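Local coordinates for protein phospho-2-dehydro-3-deoxyheptonate aldolase (Francisella tularensis, PDB 3TQK) that probably catalyses the first step of chorismate biosynthesis, condensing phosphoenolpyruvate with D-erythrose 4-phosphate to give DAHP and phosphate, at residues 188-191 against 192-196; 12-16 against 17-21; 170-173 against 174-178; 250-254 against 255-259. All coordinates share one frame; numbering follows the deposited sequence.

Contact 1 (188-191 against 192-196)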
loop_
_atom_site.group_PDB
_atom_site.type_symbol
_atom_site.label_atom_id
_atom_site.label_comp_id
_atom_site.label_asym_id
_atom_site.label_seq_id
_atom_site.Cartn_x
_atom_site.Cartn_y
_atom_site.Cartn_z
ATOM N N GLY A 188 6.730 -10.291 -9.693
ATOM C CA GLY A 188 7.870 -10.110 -10.588
ATOM C C GLY A 188 7.776 -8.901 -11.507
ATOM O O GLY A 188 8.733 -8.607 -12.211
ATOM N N ASP A 189 6.644 -8.189 -11.492
ATOM C CA ASP A 189 6.395 -7.085 -12.436
ATOM C C ASP A 189 7.305 -5.885 -12.159
ATOM O O ASP A 189 7.240 -5.289 -11.096
ATOM C CB ASP A 189 4.920 -6.636 -12.398
ATOM C CG ASP A 189 4.530 -5.779 -13.605
ATOM O OD1 ASP A 189 5.069 -4.676 -13.777
ATOM O OD2 ASP A 189 3.674 -6.211 -14.402
ATOM N N VAL A 190 8.124 -5.531 -13.146
ATOM C CA VAL A 190 9.065 -4.411 -13.052
ATOM C C VAL A 190 8.421 -3.100 -13.508
ATOM O O VAL A 190 8.807 -2.017 -13.059
ATOM C CB VAL A 190 10.319 -4.693 -13.895
ATOM C CG1 VAL A 190 11.262 -3.474 -13.922
ATOM C CG2 VAL A 190 11.030 -5.936 -13.371
ATOM N N GLN A 191 7.423 -3.193 -14.376
ATOM C CA GLN A 191 6.771 -1.996 -14.899
ATOM C C GLN A 191 6.188 -1.150 -13.774
ATOM O O GLN A 191 6.351 0.071 -13.774
ATOM C CB GLN A 191 5.683 -2.343 -15.926
ATOM C CG GLN A 191 5.055 -1.123 -16.609
ATOM C CD GLN A 191 6.068 -0.313 -17.408
ATOM O OE1 GLN A 191 6.658 -0.812 -18.366
ATOM N NE2 GLN A 191 6.276 0.938 -17.015
ATOM N N VAL A 192 5.522 -1.797 -12.813
ATOM C CA VAL A 192 4.946 -1.071 -11.688
ATOM C C VAL A 192 5.997 -0.331 -10.876
ATOM O O VAL A 192 5.709 0.738 -10.354
ATOM C CB VAL A 192 4.078 -1.970 -10.776
ATOM C CG1 VAL A 192 2.896 -2.499 -11.572
ATOM C CG2 VAL A 192 4.883 -3.112 -10.168
ATOM N N ALA A 193 7.208 -0.870 -10.764
ATOM C CA ALA A 193 8.278 -0.164 -10.040
ATOM C C ALA A 193 8.767 1.038 -10.837
ATOM O O ALA A 193 9.057 2.080 -10.251
ATOM C CB ALA A 193 9.448 -1.095 -9.717
ATOM N N VAL A 194 8.849 0.888 -12.165
ATOM C CA VAL A 194 9.177 2.001 -13.056
ATOM C C VAL A 194 8.102 3.081 -12.944
ATOM O O VAL A 194 8.419 4.267 -12.779
ATOM C CB VAL A 194 9.355 1.536 -14.529
ATOM C CG1 VAL A 194 9.355 2.734 -15.509
ATOM C CG2 VAL A 194 10.644 0.691 -14.672
ATOM N N ASP A 195 6.838 2.670 -12.976
ATOM C CA ASP A 195 5.735 3.613 -12.761
ATOM C C ASP A 195 5.897 4.350 -11.426
ATOM O O ASP A 195 5.619 5.543 -11.324
ATOM C CB ASP A 195 4.365 2.918 -12.756
ATOM C CG ASP A 195 4.076 2.137 -14.021
ATOM O OD1 ASP A 195 4.662 2.431 -15.088
ATOM O OD2 ASP A 195 3.241 1.204 -13.936
ATOM N N ALA A 196 6.348 3.643 -10.398
ATOM C CA ALA A 196 6.402 4.236 -9.073
ATOM C C ALA A 196 7.510 5.273 -9.024
ATOM O O ALA A 196 7.342 6.349 -8.433
ATOM C CB ALA A 196 6.611 3.171 -7.999
#
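The loop from Gly188 turns into helix 191-200 with two successive four-residue steps: Val194 N bonds to Val190 O at 3.0 Å, and Asp195 N bonds to Gln191 O at 2.8 Å. Val190 O also receives a weak bond from Ala193 N. The Asp189 carboxylate caps this start. Its OD1 accepts from Val192 N at 3.1 Å, on the anti side and 28° out of the carboxylate plane. The bond is fairly straight. Val192 covers the cap from the side, with CG1 3.8 Å from Asp189 OD1. Its other methyl, CG2, rests 3.3 Å from Asp189 O. Gln191, in the first turn, reaches over to Asp195, one turn on. Its chain leaves with CG opposite the backbone N and then bends at chi2 (62°), which carries the amide along the helix. NE2 bonds to Asp195 OD1 at 2.9 Å. The oxygen lies close to the amide plane, but the donor approaches from above the carboxylate plane. Asp195 also packs on Arg170 and on Thr97 of the second subunit. On the inner side, Val190 CG1 meets Val194 CG2 at 4.3 Å, and the Val194 side chain also packs on helix 241-253. This is N-terminal helix capping by an aspartate, followed by a side-chain bridge between residues four apart. It begins one of the outer helices of the barrel.

Contact 2 (12-16 against 17-21)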
loop_
_atom_site.group_PDB
_atom_site.type_symbol
_atom_site.label_atom_id
_atom_site.label_comp_id
_atom_site.label_asym_id
_atom_site.label_seq_id
_atom_site.Cartn_x
_atom_site.Cartn_y
_atom_site.Cartn_z
ATOM N N VAL A 12 -1.597 6.093 23.656
ATOM C CA VAL A 12 -0.809 7.298 23.402
ATOM C C VAL A 12 0.428 6.965 22.585
ATOM O O VAL A 12 1.050 5.924 22.774
ATOM C CB VAL A 12 -0.380 7.967 24.718
ATOM C CG1 VAL A 12 0.545 9.129 24.459
ATOM C CG2 VAL A 12 -1.599 8.438 25.476
ATOM N N LEU A 13 0.751 7.853 21.654
ATOM C CA LEU A 13 1.995 7.822 20.888
ATOM C C LEU A 13 2.760 9.124 21.167
ATOM O O LEU A 13 2.181 10.203 21.088
ATOM C CB LEU A 13 1.693 7.713 19.400
ATOM C CG LEU A 13 2.902 7.531 18.480
ATOM C CD1 LEU A 13 3.616 6.219 18.755
ATOM C CD2 LEU A 13 2.478 7.611 17.009
ATOM N N ILE A 14 4.050 9.020 21.495
ATOM C CA ILE A 14 4.878 10.196 21.732
ATOM C C ILE A 14 5.335 10.753 20.379
ATOM O O ILE A 14 5.903 10.009 19.574
ATOM C CB ILE A 14 6.129 9.876 22.593
ATOM C CG1 ILE A 14 5.754 9.134 23.881
ATOM C CG2 ILE A 14 6.847 11.158 22.977
ATOM C CD1 ILE A 14 4.751 9.862 24.761
ATOM N N PRO A 15 5.086 12.059 20.121
ATOM C CA PRO A 15 5.440 12.643 18.823
ATOM C C PRO A 15 6.931 12.712 18.589
ATOM O O PRO A 15 7.703 12.744 19.545
ATOM C CB PRO A 15 4.830 14.041 18.865
ATOM C CG PRO A 15 4.493 14.312 20.263
ATOM C CD PRO A 15 4.360 13.010 20.977
ATOM N N ALA A 16 7.320 12.727 17.320
ATOM C CA ALA A 16 8.727 12.694 16.917
ATOM C C ALA A 16 9.499 13.838 17.529
ATOM O O ALA A 16 10.669 13.678 17.881
ATOM C CB ALA A 16 8.851 12.720 15.388
ATOM N N GLU A 17 8.848 14.992 17.645
ATOM C CA GLU A 17 9.410 16.166 18.329
ATOM C C GLU A 17 10.178 15.796 19.584
ATOM O O GLU A 17 11.274 16.300 19.853
ATOM C CB GLU A 17 8.276 17.055 18.841
ATOM C CG GLU A 17 7.963 18.260 18.033
ATOM C CD GLU A 17 6.892 19.102 18.696
ATOM O OE1 GLU A 17 6.221 18.613 19.645
ATOM O OE2 GLU A 17 6.721 20.255 18.259
ATOM N N VAL A 18 9.518 14.980 20.400
ATOM C CA VAL A 18 10.006 14.675 21.728
ATOM C C VAL A 18 11.228 13.775 21.595
ATOM O O VAL A 18 12.251 14.030 22.214
ATOM C CB VAL A 18 8.898 14.030 22.588
ATOM C CG1 VAL A 18 9.462 13.528 23.886
ATOM C CG2 VAL A 18 7.762 15.044 22.837
ATOM N N LEU A 19 11.141 12.756 20.747
ATOM C CA LEU A 19 12.273 11.855 20.557
ATOM C C LEU A 19 13.451 12.562 19.911
ATOM O O LEU A 19 14.593 12.207 20.172
ATOM C CB LEU A 19 11.893 10.628 19.728
ATOM C CG LEU A 19 10.709 9.788 20.208
ATOM C CD1 LEU A 19 10.794 8.340 19.657
ATOM C CD2 LEU A 19 10.594 9.811 21.699
ATOM N N ILE A 20 13.171 13.544 19.058
ATOM C CA ILE A 20 14.219 14.364 18.448
ATOM C C ILE A 20 14.919 15.236 19.485
ATOM O O ILE A 20 16.129 15.395 19.429
ATOM C CB ILE A 20 13.670 15.212 17.260
ATOM C CG1 ILE A 20 13.298 14.275 16.096
ATOM C CG2 ILE A 20 14.717 16.261 16.777
ATOM C CD1 ILE A 20 12.409 14.884 15.028
ATOM N N GLN A 21 14.179 15.783 20.444
ATOM C CA GLN A 21 14.798 16.502 21.560
ATOM C C GLN A 21 15.629 15.562 22.421
ATOM O O GLN A 21 16.758 15.873 22.758
ATOM C CB GLN A 21 13.758 17.202 22.443
ATOM C CG GLN A 21 13.051 18.387 21.755
ATOM C CD GLN A 21 12.524 19.436 22.743
ATOM O OE1 GLN A 21 13.297 20.252 23.259
ATOM N NE2 GLN A 21 11.203 19.425 22.994
#
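Ile14 and Val18 form the tight part of this helix start. Ile14 CG2 sits 3.6 Å from both Val18 CB and Val18 CG1, and the two side chains meet at a slant. Ile14 holds CG2 opposite its own backbone N, which sends this branch toward the first turn. The same methyl reaches Leu19 CD2 at 4.2 Å. Pro15 is the N-cap residue. Its carbonyl O accepts from Val18 N at 3.0 Å, with the donor above the carbonyl plane. Next along, Ile20 N bonds to Ala16 O at 2.8 Å. Ile20 CG1 also lies over that oxygen at 3.2 Å. The packing is looser elsewhere. Pro15 CG and Val18 CG2 are 4.2 Å apart, and both residues are partly open to solvent. Glu17 is exposed and carries its carboxylate outward on a chain extended beyond CG. The buried side faces helix 116-132: Leu19 lies on Arg121 and Ile20 on Arg124. Tyr149 bonds to Ile14 O through its hydroxyl. Glu17 shares a backbone hydrogen bond with Lys211, in the loop between strands 205-209 and 215-220, and Leu13 packs on Thr215 of the second subunit.

Contact 3 (170-173 against 174-178)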
loop_
_atom_site.group_PDB
_atom_site.type_symbol
_atom_site.label_atom_id
_atom_site.label_comp_id
_atom_site.label_asym_id
_atom_site.label_seq_id
_atom_site.Cartn_x
_atom_site.Cartn_y
_atom_site.Cartn_z
ATOM N N ARG A 170 4.208 6.240 -3.079
ATOM C CA ARG A 170 4.809 7.063 -4.125
ATOM C C ARG A 170 4.813 8.538 -3.680
ATOM O O ARG A 170 5.815 9.233 -3.790
ATOM C CB ARG A 170 4.051 6.871 -5.436
ATOM C CG ARG A 170 4.092 5.441 -5.951
ATOM C CD ARG A 170 3.004 5.156 -6.985
ATOM N NE ARG A 170 3.207 3.844 -7.608
ATOM C CZ ARG A 170 2.768 3.494 -8.811
ATOM N NH1 ARG A 170 2.060 4.337 -9.539
ATOM N NH2 ARG A 170 3.018 2.282 -9.284
ATOM N N GLU A 171 3.710 8.994 -3.112
ATOM C CA GLU A 171 3.615 10.374 -2.627
ATOM C C GLU A 171 4.613 10.670 -1.515
ATOM O O GLU A 171 5.290 11.712 -1.513
ATOM C CB GLU A 171 2.206 10.623 -2.125
ATOM C CG GLU A 171 1.160 10.561 -3.244
ATOM C CD GLU A 171 -0.257 10.537 -2.740
ATOM O OE1 GLU A 171 -0.506 10.205 -1.563
ATOM O OE2 GLU A 171 -1.143 10.854 -3.540
ATOM N N LEU A 172 4.678 9.743 -0.567
ATOM C CA LEU A 172 5.624 9.793 0.539
ATOM C C LEU A 172 7.057 9.897 0.020
ATOM O O LEU A 172 7.831 10.728 0.481
ATOM C CB LEU A 172 5.463 8.532 1.409
ATOM C CG LEU A 172 6.544 8.240 2.437
ATOM C CD1 LEU A 172 6.507 9.297 3.556
ATOM C CD2 LEU A 172 6.355 6.858 3.013
ATOM N N ALA A 173 7.399 9.056 -0.949
ATOM C CA ALA A 173 8.741 9.048 -1.497
ATOM C C ALA A 173 9.046 10.368 -2.158
ATOM O O ALA A 173 10.182 10.828 -2.099
ATOM C CB ALA A 173 8.918 7.898 -2.502
ATOM N N SER A 174 8.032 10.974 -2.786
ATOM C CA SER A 174 8.208 12.257 -3.474
ATOM C C SER A 174 8.541 13.408 -2.521
ATOM O O SER A 174 8.948 14.478 -2.972
ATOM C CB SER A 174 6.955 12.628 -4.278
ATOM O OG SER A 174 5.925 13.132 -3.433
ATOM N N GLY A 175 8.349 13.206 -1.217
ATOM C CA GLY A 175 8.661 14.238 -0.232
ATOM C C GLY A 175 9.853 13.935 0.660
ATOM O O GLY A 175 10.264 14.778 1.439
ATOM N N LEU A 176 10.399 12.730 0.571
ATOM C CA LEU A 176 11.557 12.366 1.375
ATOM C C LEU A 176 12.845 12.909 0.758
ATOM O O LEU A 176 12.941 13.026 -0.459
ATOM C CB LEU A 176 11.637 10.844 1.515
ATOM C CG LEU A 176 10.565 10.273 2.439
ATOM C CD1 LEU A 176 10.578 8.767 2.368
ATOM C CD2 LEU A 176 10.780 10.743 3.860
ATOM N N SER A 177 13.825 13.243 1.598
ATOM C CA SER A 177 15.104 13.760 1.120
ATOM C C SER A 177 16.044 12.642 0.647
ATOM O O SER A 177 16.776 12.811 -0.321
ATOM C CB SER A 177 15.797 14.577 2.210
ATOM O OG SER A 177 15.113 15.793 2.468
ATOM N N ALA A 178 16.034 11.518 1.347
ATOM C CA ALA A 178 16.847 10.358 0.988
ATOM C C ALA A 178 16.616 9.947 -0.465
ATOM O O ALA A 178 15.556 10.193 -1.026
ATOM C CB ALA A 178 16.517 9.184 1.911
#
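Ser174 places OG between its backbone N and carbonyl carbon (chi1 78°), which turns the hydroxyl back over the last helical turn toward Glu171 O. The hydrogen bond from OG to that oxygen measures 2.5 Å, so short that the exact length is doubtful. Ser174 OG is also hydrogen-bonded to Thr220 OG1, so this buried hydroxyl has a partner beyond the helix. The Ser174 backbone adds a helical bond, from N to Arg170 O at 3.0 Å. The turn then tightens. Gly175 N bonds to Leu172 O at 3.0 Å, a three-residue step, with the donor well above the carbonyl plane. Leu172 O also takes a weak bond from Leu176 N. A sounder bond for Leu176 N goes to Ala173 O at 3.3 Å. Leu176 folds back over the helix end. With CG opposite its carbonyl carbon (chi1 -72°), it sets CG 3.4 Å from Leu172 O, while CD1 meets Leu172 CG at 4.1 Å. The two leucines approach at a slant. Arg170 points away from this turn: NE bonds to Val164 O and NH1 to Thr97 O of the second subunit. Leu176 O accepts from Asn6 ND2 of that same subunit. Here a helix C terminus unwinds through three-residue steps, and a serine hydroxyl returns to the carbonyl three residues earlier. It is an alpha-to-beta turn of the TIM barrel, leading from helix 167-173 into strand 179-183, close to the dimer partner.

Contact 4 (250-254 against 255-259). With CA (calcium ion), chain D.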
loop_
_atom_site.group_PDB
_atom_site.type_symbol
_atom_site.label_atom_id
_atom_site.label_comp_id
_atom_site.label_asym_id
_atom_site.label_seq_id
_atom_site.Cartn_x
_atom_site.Cartn_y
_atom_site.Cartn_z
ATOM N N LYS A 250 12.535 -0.003 -20.029
ATOM C CA LYS A 250 11.284 0.481 -19.444
ATOM C C LYS A 250 11.477 1.880 -18.858
ATOM O O LYS A 250 10.648 2.775 -19.078
ATOM C CB LYS A 250 10.759 -0.497 -18.383
ATOM C CG LYS A 250 10.083 -1.760 -18.951
ATOM C CD LYS A 250 9.754 -2.759 -17.828
ATOM C CE LYS A 250 8.661 -3.783 -18.203
ATOM N NZ LYS A 250 9.096 -4.954 -19.030
ATOM N N LEU A 251 12.582 2.062 -18.136
ATOM C CA LEU A 251 12.951 3.365 -17.581
ATOM C C LEU A 251 13.091 4.444 -18.667
ATOM O O LEU A 251 12.489 5.511 -18.567
ATOM C CB LEU A 251 14.252 3.259 -16.757
ATOM C CG LEU A 251 14.141 2.509 -15.425
ATOM C CD1 LEU A 251 15.513 2.057 -14.911
ATOM C CD2 LEU A 251 13.438 3.368 -14.386
ATOM N N LYS A 252 13.876 4.170 -19.702
ATOM C CA LYS A 252 14.025 5.140 -20.813
ATOM C C LYS A 252 12.688 5.576 -21.422
ATOM O O LYS A 252 12.513 6.759 -21.714
ATOM C CB LYS A 252 14.973 4.623 -21.913
ATOM C CG LYS A 252 16.457 4.509 -21.486
ATOM C CD LYS A 252 17.036 5.820 -20.892
ATOM C CE LYS A 252 18.462 5.622 -20.360
ATOM N NZ LYS A 252 19.366 5.101 -21.440
ATOM N N LYS A 253 11.752 4.640 -21.586
ATOM C CA LYS A 253 10.392 4.977 -22.039
ATOM C C LYS A 253 9.686 6.008 -21.131
ATOM O O LYS A 253 8.922 6.848 -21.619
ATOM C CB LYS A 253 9.510 3.722 -22.141
ATOM C CG LYS A 253 9.327 3.167 -23.544
ATOM C CD LYS A 253 8.097 2.223 -23.641
ATOM C CE LYS A 253 8.041 1.539 -25.026
ATOM N NZ LYS A 253 6.893 0.599 -25.203
ATOM N N ALA A 254 9.942 5.943 -19.824
ATOM C CA ALA A 254 9.377 6.902 -18.860
ATOM C C ALA A 254 10.251 8.156 -18.681
ATOM O O ALA A 254 9.975 8.992 -17.808
ATOM C CB ALA A 254 9.145 6.214 -17.495
ATOM N N ASP A 255 11.300 8.282 -19.495
ATOM C CA ASP A 255 12.247 9.395 -19.412
ATOM C C ASP A 255 12.889 9.470 -18.034
ATOM O O ASP A 255 13.038 10.558 -17.461
ATOM C CB ASP A 255 11.548 10.720 -19.766
ATOM C CG ASP A 255 12.529 11.837 -20.124
ATOM O OD1 ASP A 255 13.763 11.588 -20.154
ATOM O OD2 ASP A 255 12.063 12.972 -20.391
ATOM N N ILE A 256 13.234 8.300 -17.491
ATOM C CA ILE A 256 13.936 8.197 -16.214
ATOM C C ILE A 256 15.316 7.640 -16.519
ATOM O O ILE A 256 15.441 6.611 -17.177
ATOM C CB ILE A 256 13.197 7.267 -15.219
ATOM C CG1 ILE A 256 11.834 7.864 -14.832
ATOM C CG2 ILE A 256 14.080 6.980 -13.987
ATOM C CD1 ILE A 256 11.884 9.256 -14.121
ATOM N N ASN A 257 16.346 8.320 -16.030
ATOM C CA ASN A 257 17.728 7.999 -16.386
ATOM C C ASN A 257 18.557 7.429 -15.244
ATOM O O ASN A 257 19.761 7.219 -15.406
ATOM C CB ASN A 257 18.402 9.247 -16.933
ATOM C CG ASN A 257 17.676 9.810 -18.139
ATOM O OD1 ASN A 257 17.280 10.973 -18.146
ATOM N ND2 ASN A 257 17.468 8.975 -19.152
ATOM N N THR A 258 17.919 7.165 -14.105
ATOM C CA THR A 258 18.590 6.537 -12.968
ATOM C C THR A 258 18.885 5.083 -13.283
ATOM O O THR A 258 18.246 4.489 -14.157
ATOM C CB THR A 258 17.756 6.618 -11.683
ATOM O OG1 THR A 258 16.491 5.953 -11.861
ATOM C CG2 THR A 258 17.535 8.075 -11.294
ATOM N N LYS A 259 19.856 4.512 -12.575
ATOM C CA LYS A 259 20.305 3.145 -12.865
ATOM C C LYS A 259 19.605 2.099 -11.986
ATOM O O LYS A 259 18.706 2.430 -11.213
ATOM C CB LYS A 259 21.830 3.034 -12.725
ATOM C CG LYS A 259 22.630 4.094 -13.455
ATOM C CD LYS A 259 22.497 4.046 -14.950
ATOM C CE LYS A 259 23.625 4.866 -15.574
ATOM N NZ LYS A 259 23.697 4.683 -17.028
HETATM CA CA CA D . 14.689 13.735 -21.479
HETATM O O HOH W 1 15.961 14.156 -19.748
#
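Leu251 O takes two backbone donors at the end of helix 241-253: Ile256 N at 3.1 Å, in a nearly straight bond, and Ala254 N at 2.9 Å, in a weak one. Together with the bond from Asp255 N to Lys252 O at 3.0 Å, this makes a Schellman motif. Asp255 is its C-prime residue and has the positive phi (58°) that reverses the chain. In both cross bonds of the motif the donor stands above the carbonyl plane. The reversal brings Ile256 back against the last turn. Its CG2 meets Leu251 CD2 at 3.7 Å, the apolar contact that commonly accompanies this motif. Ala254 CB touches Ile256 CG1 on another flank. The other methyl of Leu251, CD1, lies 3.7 Å from Thr258 O. Leu251 and Ile256 are both buried: Leu251 packs on Val194 and Val228, and Ile256 on Val197. The outer side is polar. Lys252 bends at chi2 (-54°) and lays its aliphatic part across Asn257, with CD 3.6 Å from ND2. Further on, Thr258 OG1 is hydrogen-bonded to Gly226 O, where the chain approaches strand 260-263 of the TIM barrel. Asp255 turns its carboxylate outward from the helix end, with CG opposite its backbone N, and binds a calcium ion at the surface. The calcium lies 2.7 Å from Asp255 OD1 and 2.2 Å from a water oxygen.

How the contacts relate
All four contacts are local and lie in series along the chain; none nests in or crosses another. Contact 2 comes first and closes the turn from strand 7-11 into helix 16-22, with its nearest atoms about 25 Å from those of contact 1. Contact 3 ends helix 167-173 ahead of barrel strand 179-183. Contact 1 then opens helix 191-200 beyond that strand, and contact 4 ends helix 241-253 before strand 260-263. Contact 1 touches both contact 3 and contact 4, which do not touch each other. Arg170 of contact 3 packs against Val192, Asp195 and Ala196 of contact 1. Val194 of contact 1 packs in turn on Lys250, Leu251 and Ala254 of contact 4. Contacts 1, 2 and 3 touch the second subunit; contact 4 does not.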